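Local coordinates for ribokinase RBSK (Mycobacterium tuberculosis, PDB 3GO6), which probably phosphorylates D-ribose at its O-5 hydroxyl, using ATP and a divalent metal ion, to give D-ribose 5-phosphate, at residues C23-V28 with S139-C144; G77-D82 with V97-T102. One frame throughout, in Å; residues are numbered along the deposited sequence.

Contact 1: residues C23-V28 with S139-C144; sequences CVVGSV and SAVANC
Cys23 and Val25, two residues apart on strand 21-25, turn the same way out of the sheet and meet the loop 139-144 with their side chains. CB of Cys23 lies against CB of Cys144 at 3.8 Å, and Cys144 SG is 3.9 Å from Cys23 CB. The Cys23 sulfur, swung anti to its own backbone N (chi1 173°), reaches along the loop to within 3.8 Å of Val141 CG1. That same methyl also receives the next strand residue: Val25 CG2 stands 4.1 Å from Val141 CG1, and the two valine side chains run at about a right angle to each other. Val25 CG2 is 4.3 Å from Ala140 CB, a looser touch. Ala140 and Val141 are the middle residues of a type I turn closed by the bond from Ala142 N to Ser139 O, and this bend sets both beside the strand. Ala161 of helix 155-167 packs on both Val25 and Val141, covering the contact from the helical layer of this Rossmann-like ribokinase fold. No hydrogen bond joins the segments and all five touching residues are buried, so the contact is apolar packing, while Arg101 hydrogen-bonds the carbonyl oxygens of Ala140 and Ala142 from outside it.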
loop_
_atom_site.group_PDB
_atom_site.type_symbol
_atom_site.label_atom_id
_atom_site.label_comp_id
_atom_site.label_asym_id
_atom_site.label_seq_id
_atom_site.Cartn_x
_atom_site.Cartn_y
_atom_site.Cartn_z
ATOM N N CYS A 23 25.709 -7.707 -14.565
ATOM C CA CYS A 23 25.670 -6.914 -13.336
ATOM C C CYS A 23 24.478 -5.945 -13.346
ATOM O O CYS A 23 24.353 -5.101 -14.251
ATOM C CB CYS A 23 26.972 -6.138 -13.143
ATOM S SG CYS A 23 26.853 -4.997 -11.751
ATOM N N VAL A 24 23.584 -6.089 -12.368
ATOM C CA VAL A 24 22.434 -5.198 -12.273
ATOM C C VAL A 24 22.710 -4.179 -11.175
ATOM O O VAL A 24 22.970 -4.549 -10.031
ATOM C CB VAL A 24 21.130 -5.972 -11.969
ATOM C CG1 VAL A 24 19.931 -5.021 -11.878
ATOM C CG2 VAL A 24 20.901 -7.058 -13.019
ATOM N N VAL A 25 22.661 -2.901 -11.517
ATOM C CA VAL A 25 22.816 -1.848 -10.515
ATOM C C VAL A 25 21.465 -1.135 -10.473
ATOM O O VAL A 25 21.046 -0.515 -11.455
ATOM C CB VAL A 25 23.978 -0.861 -10.872
ATOM C CG1 VAL A 25 24.002 0.351 -9.915
ATOM C CG2 VAL A 25 25.339 -1.572 -10.828
ATOM N N GLY A 26 20.757 -1.258 -9.357
ATOM C CA GLY A 26 19.374 -0.782 -9.331
ATOM C C GLY A 26 18.678 -0.987 -8.015
ATOM O O GLY A 26 19.334 -1.136 -6.964
ATOM N N SER A 27 17.348 -0.989 -8.067
ATOM C CA SER A 27 16.541 -0.868 -6.872
ATOM C C SER A 27 15.932 -2.180 -6.405
ATOM O O SER A 27 15.720 -3.113 -7.188
ATOM C CB SER A 27 15.409 0.119 -7.135
ATOM O OG SER A 27 14.737 -0.303 -8.301
ATOM N N VAL A 28 15.649 -2.232 -5.111
ATOM C CA VAL A 28 14.998 -3.387 -4.498
ATOM C C VAL A 28 13.975 -2.834 -3.505
ATOM O O VAL A 28 14.308 -2.015 -2.649
ATOM C CB VAL A 28 16.035 -4.394 -3.855
ATOM C CG1 VAL A 28 16.990 -3.686 -2.828
ATOM C CG2 VAL A 28 15.325 -5.637 -3.247
ATOM N N SER A 139 33.531 -1.800 -6.898
ATOM C CA SER A 139 33.617 -2.947 -7.803
ATOM C C SER A 139 32.233 -3.482 -8.190
ATOM O O SER A 139 32.087 -4.664 -8.528
ATOM C CB SER A 139 34.484 -4.056 -7.179
ATOM O OG SER A 139 33.863 -4.594 -6.018
ATOM N N ALA A 140 31.230 -2.600 -8.139
ATOM C CA ALA A 140 29.859 -2.916 -8.550
ATOM C C ALA A 140 29.808 -3.622 -9.901
ATOM O O ALA A 140 29.105 -4.622 -10.043
ATOM C CB ALA A 140 28.987 -1.648 -8.581
ATOM N N VAL A 141 30.558 -3.119 -10.880
ATOM C CA VAL A 141 30.524 -3.678 -12.239
ATOM C C VAL A 141 31.783 -4.466 -12.629
ATOM O O VAL A 141 32.059 -4.663 -13.817
ATOM C CB VAL A 141 30.209 -2.590 -13.290
ATOM C CG1 VAL A 141 28.846 -1.953 -13.003
ATOM C CG2 VAL A 141 31.294 -1.523 -13.302
ATOM N N ALA A 142 32.536 -4.930 -11.629
ATOM C CA ALA A 142 33.707 -5.776 -11.885
ATOM C C ALA A 142 33.297 -7.012 -12.675
ATOM O O ALA A 142 32.249 -7.618 -12.406
ATOM C CB ALA A 142 34.383 -6.180 -10.571
ATOM N N ASN A 143 34.114 -7.363 -13.662
ATOM C CA ASN A 143 33.957 -8.606 -14.415
ATOM C C ASN A 143 32.525 -8.862 -14.897
ATOM O O ASN A 143 31.913 -9.886 -14.551
ATOM C CB ASN A 143 34.458 -9.805 -13.592
ATOM C CG ASN A 143 35.840 -9.574 -12.997
ATOM O OD1 ASN A 143 36.024 -9.646 -11.775
ATOM N ND2 ASN A 143 36.814 -9.272 -13.856
ATOM N N CYS A 144 31.966 -7.921 -15.654
ATOM C CA CYS A 144 30.675 -8.202 -16.279
ATOM C C CYS A 144 30.727 -8.042 -17.784
ATOM O O CYS A 144 31.600 -7.359 -18.326
ATOM C CB CYS A 144 29.518 -7.409 -15.649
ATOM S SG CYS A 144 29.341 -5.684 -16.156
#

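Contact 2: residues G77-D82 with V97-T102; sequences GAFGDD and VGLDRT
Apolar packing centres on Phe79, whose ring presents its edge to Thr102 and Leu99. Phe79 CE2 lies 3.7 Å from Thr102 CB, and the threonine hydroxyl oxygen sits in the plane of the ring. Farther round the same edge, Phe79 CZ meets Leu99 CD2 at 4.3 Å; CD1 continues the leucine chain (chi2 177°), and the side branch touches the ring. Backbone packing adds Gly77, whose O is 3.4 Å from Thr102 CA. The two segments lead side by side into a small parallel pair, strands 78-79 and 103-104, joined through helix 83-94 in a beta-alpha-beta crossover; Gly77 and Phe79 both hydrogen-bond to the backbone of Val103. Leu88 and Arg89 of that helix also pack on Phe79. No hydrogen bond crosses between the segments; those of 97-102 shape its turn. Leu99 to Thr102 form a type I turn in which Leu99 O accepts twice, from Thr102 N and, at 2.7 Å, from Thr102 OG1. The hydroxyl approaches in the carbonyl plane with a C=O...O angle of 146°, a grip that fixes the threonine rotation and packs its CG2 over Gly77 N, 3.9 Å away. That nitrogen is buried without a hydrogen-bond partner in the model.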
loop_
_atom_site.group_PDB
_atom_site.type_symbol
_atom_site.label_atom_id
_atom_site.label_comp_id
_atom_site.label_asym_id
_atom_site.label_seq_id
_atom_site.Cartn_x
_atom_site.Cartn_y
_atom_site.Cartn_z
ATOM N N GLY A 77 22.894 -2.839 -5.047
ATOM C CA GLY A 77 21.745 -2.038 -4.633
ATOM C C GLY A 77 21.835 -1.776 -3.132
ATOM O O GLY A 77 22.691 -2.356 -2.436
ATOM N N ALA A 78 20.973 -0.885 -2.645
ATOM C CA ALA A 78 20.983 -0.483 -1.237
ATOM C C ALA A 78 19.761 -1.028 -0.547
ATOM O O ALA A 78 18.639 -0.767 -0.982
ATOM C CB ALA A 78 21.018 1.025 -1.127
ATOM N N PHE A 79 19.982 -1.812 0.510
ATOM C CA PHE A 79 18.911 -2.304 1.360
ATOM C C PHE A 79 18.816 -1.335 2.539
ATOM O O PHE A 79 19.813 -0.699 2.884
ATOM C CB PHE A 79 19.238 -3.701 1.904
ATOM C CG PHE A 79 19.292 -4.769 0.855
ATOM C CD1 PHE A 79 18.128 -5.407 0.438
ATOM C CD2 PHE A 79 20.509 -5.141 0.282
ATOM C CE1 PHE A 79 18.165 -6.404 -0.542
ATOM C CE2 PHE A 79 20.556 -6.139 -0.700
ATOM C CZ PHE A 79 19.375 -6.766 -1.118
ATOM N N GLY A 80 17.638 -1.216 3.145
ATOM C CA GLY A 80 17.491 -0.476 4.405
ATOM C C GLY A 80 17.999 -1.328 5.556
ATOM O O GLY A 80 18.358 -2.499 5.347
ATOM N N ASP A 81 18.043 -0.762 6.763
ATOM C CA ASP A 81 18.551 -1.517 7.915
ATOM C C ASP A 81 17.363 -2.015 8.741
ATOM O O ASP A 81 17.303 -1.862 9.961
ATOM C CB ASP A 81 19.592 -0.683 8.717
ATOM C CG ASP A 81 18.986 0.525 9.432
ATOM O OD1 ASP A 81 17.873 0.973 9.056
ATOM O OD2 ASP A 81 19.631 1.035 10.392
ATOM N N ASP A 82 16.402 -2.614 8.041
ATOM C CA ASP A 82 15.105 -2.948 8.625
ATOM C C ASP A 82 14.752 -4.421 8.409
ATOM O O ASP A 82 15.444 -5.115 7.661
ATOM C CB ASP A 82 14.016 -2.008 8.064
ATOM C CG ASP A 82 13.865 -2.072 6.531
ATOM O OD1 ASP A 82 14.564 -2.843 5.826
ATOM O OD2 ASP A 82 13.009 -1.320 6.034
ATOM N N VAL A 97 21.081 -14.864 -7.261
ATOM C CA VAL A 97 21.624 -13.545 -7.565
ATOM C C VAL A 97 22.632 -13.215 -6.474
ATOM O O VAL A 97 22.290 -13.234 -5.280
ATOM C CB VAL A 97 20.504 -12.455 -7.602
ATOM C CG1 VAL A 97 21.101 -11.078 -7.769
ATOM C CG2 VAL A 97 19.457 -12.749 -8.723
ATOM N N GLY A 98 23.859 -12.908 -6.877
ATOM C CA GLY A 98 24.914 -12.531 -5.933
ATOM C C GLY A 98 24.685 -11.170 -5.310
ATOM O O GLY A 98 24.210 -10.250 -5.991
ATOM N N LEU A 99 25.039 -11.047 -4.019
ATOM C CA LEU A 99 24.800 -9.831 -3.237
ATOM C C LEU A 99 26.048 -9.202 -2.587
ATOM O O LEU A 99 25.938 -8.259 -1.777
ATOM C CB LEU A 99 23.761 -10.126 -2.146
ATOM C CG LEU A 99 22.377 -10.602 -2.592
ATOM C CD1 LEU A 99 21.482 -10.923 -1.392
ATOM C CD2 LEU A 99 21.745 -9.519 -3.465
ATOM N N ASP A 100 27.235 -9.667 -2.961
ATOM C CA ASP A 100 28.438 -9.166 -2.295
ATOM C C ASP A 100 28.730 -7.695 -2.560
ATOM O O ASP A 100 29.454 -7.081 -1.798
ATOM C CB ASP A 100 29.655 -10.038 -2.595
ATOM C CG ASP A 100 29.435 -11.498 -2.195
ATOM O OD1 ASP A 100 28.720 -11.775 -1.191
ATOM O OD2 ASP A 100 29.951 -12.378 -2.911
ATOM N N ARG A 101 28.147 -7.125 -3.616
ATOM C CA ARG A 101 28.351 -5.708 -3.931
ATOM C C ARG A 101 27.172 -4.821 -3.478
ATOM O O ARG A 101 27.029 -3.678 -3.930
ATOM C CB ARG A 101 28.599 -5.515 -5.434
ATOM C CG ARG A 101 29.600 -6.488 -6.053
ATOM C CD ARG A 101 29.338 -6.668 -7.547
ATOM N NE ARG A 101 30.229 -7.685 -8.120
ATOM C CZ ARG A 101 30.520 -7.821 -9.415
ATOM N NH1 ARG A 101 30.000 -7.001 -10.325
ATOM N NH2 ARG A 101 31.351 -8.793 -9.802
ATOM N N THR A 102 26.335 -5.339 -2.592
ATOM C CA THR A 102 25.211 -4.555 -2.075
ATOM C C THR A 102 25.646 -3.801 -0.820
ATOM O O THR A 102 26.721 -4.082 -0.246
ATOM C CB THR A 102 23.989 -5.431 -1.784
ATOM O OG1 THR A 102 24.308 -6.395 -0.777
ATOM C CG2 THR A 102 23.536 -6.172 -3.054
#

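In the fold
Contacts 1 and 2 lie with their centres about 11 Å apart, on the same side of the chain's centre, and the chain order is 23-28, 77-82, 97-102, 139-144. Strand 72-76, next to strand 21-25 in the eight-stranded sheet, runs between them and leads straight into 77-82, while its Phe75 and Ser76 touch residues of both. Arg101 joins the two loops directly, its NH1 and NH2 probably hydrogen-bonded to Ala140 O and Ala142 O, and Val28 packs on Phe79 at the other end. The two contacts pack loops 139-144 and 97-102 against the end of the sheet formed by strands 21-25 and 72-76, while Ser27 reaches Glu152 of the ribose pocket.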